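Local coordinates for putative short-chain dehydrogenase/reductase (Burkholderia xenovorans, PDB 5IZ4), which probably acts as an NAD(P)-dependent oxidoreductase of the short-chain dehydrogenase/reductase family and binds ADP in its nucleotide pocket, at residues L185-A188 and R189-P193. Numbering follows the deposited sequence.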
# COMPACT_ATOMS: atom_id res chain seq x y z
N LEU A 185 8.82 -5.94 8.56
CA LEU A 185 8.22 -4.90 9.39
C LEU A 185 8.42 -5.19 10.87
O LEU A 185 8.77 -4.30 11.64
CB LEU A 185 6.73 -4.77 9.08
CG LEU A 185 6.38 -4.39 7.65
CD1 LEU A 185 4.88 -4.29 7.53
CD2 LEU A 185 7.04 -3.10 7.28
N SER A 186 8.16 -6.43 11.29
CA SER A 186 8.34 -6.76 12.70
C SER A 186 9.79 -6.56 13.11
O SER A 186 10.08 -5.98 14.17
CB SER A 186 7.90 -8.20 12.97
OG SER A 186 8.19 -8.54 14.32
N LEU A 187 10.72 -7.07 12.30
CA LEU A 187 12.13 -6.96 12.63
C LEU A 187 12.56 -5.50 12.71
O LEU A 187 13.28 -5.10 13.64
CB LEU A 187 12.97 -7.71 11.60
CG LEU A 187 12.87 -9.25 11.61
CD1 LEU A 187 13.64 -9.81 10.41
CD2 LEU A 187 13.39 -9.84 12.92
N ALA A 188 12.13 -4.69 11.75
CA ALA A 188 12.46 -3.27 11.79
C ALA A 188 11.94 -2.62 13.06
O ALA A 188 12.65 -1.85 13.72
CB ALA A 188 11.88 -2.55 10.56
N ARG A 189 10.69 -2.91 13.43
CA ARG A 189 10.11 -2.28 14.61
C ARG A 189 10.86 -2.70 15.87
O ARG A 189 11.11 -1.88 16.76
CB ARG A 189 8.63 -2.64 14.72
CG ARG A 189 7.92 -1.97 15.89
CD ARG A 189 6.44 -2.34 15.96
NE ARG A 189 5.68 -1.78 14.85
CZ ARG A 189 5.25 -2.48 13.81
NH1 ARG A 189 5.49 -3.79 13.73
NH2 ARG A 189 4.56 -1.88 12.84
N ASN A 190 11.22 -3.98 15.96
CA ASN A 190 11.75 -4.48 17.21
C ASN A 190 13.27 -4.38 17.33
O ASN A 190 13.80 -4.52 18.44
CB ASN A 190 11.31 -5.93 17.40
CG ASN A 190 9.84 -6.02 17.74
OD1 ASN A 190 9.46 -5.89 18.91
ND2 ASN A 190 9.00 -6.18 16.73
N LEU A 191 13.99 -4.14 16.23
CA LEU A 191 15.43 -3.97 16.31
C LEU A 191 15.85 -2.50 16.24
O LEU A 191 17.03 -2.20 16.45
CB LEU A 191 16.12 -4.77 15.20
CG LEU A 191 15.94 -6.30 15.33
CD1 LEU A 191 16.51 -7.01 14.11
CD2 LEU A 191 16.59 -6.84 16.60
N ALA A 192 14.91 -1.60 15.96
CA ALA A 192 15.20 -0.18 16.11
C ALA A 192 15.63 0.10 17.55
O ALA A 192 15.11 -0.53 18.48
CB ALA A 192 13.97 0.66 15.76
N PRO A 193 16.53 1.06 17.77
CA PRO A 193 17.11 1.98 16.78
C PRO A 193 18.47 1.54 16.24
O PRO A 193 18.98 2.22 15.35
CB PRO A 193 17.25 3.27 17.58
CG PRO A 193 17.58 2.80 18.95
CD PRO A 193 16.78 1.53 19.15
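Asn-190 turns its side-chain amide back onto the preceding turn of helix 171-191, where ND2 donates to the carbonyl O of Ser-186 at 2.8 Å. The same oxygen takes the backbone N of Asn-190 at 2.9 Å, so one residue grips it twice. With CG beside its own backbone N (chi1 -72°), the amide is folded over the helix; the acceptor lies close to the amide plane, and the N-H points almost straight at it (165°), although ND2 stands tilted from the carbonyl plane.

The remaining i to i+4 backbone bonds at the C-terminal end of the helix are Arg-189 N to Leu-185 O, Leu-191 N to Leu-187 O, and a longer one from Ala-192 N to Ala-188 O at 3.2 Å. Ala-192 then leaves helical geometry, and a cis peptide leads into Pro-193. On the buried side, Leu-187 CD2 lies 4.4 Å from Leu-191 CD1, and both leucines pack against helix 118-146 and Val-197 of strand 195-202.

Ser-186 OG is hydrogen-bonded to His-110 ND1 of a second subunit. The Arg-189 guanidinium bonds to two neighbouring chains, NH2 donating a hydrogen bond to Asn-165 O of the second subunit and NE to Leu-268 O of a third. The side chains of Ser-186 and Arg-189 thus tie this end of the Rossmann-fold helix into the tetramer, while the Asn-190 amide adds a second bond to the Ser-186 carbonyl.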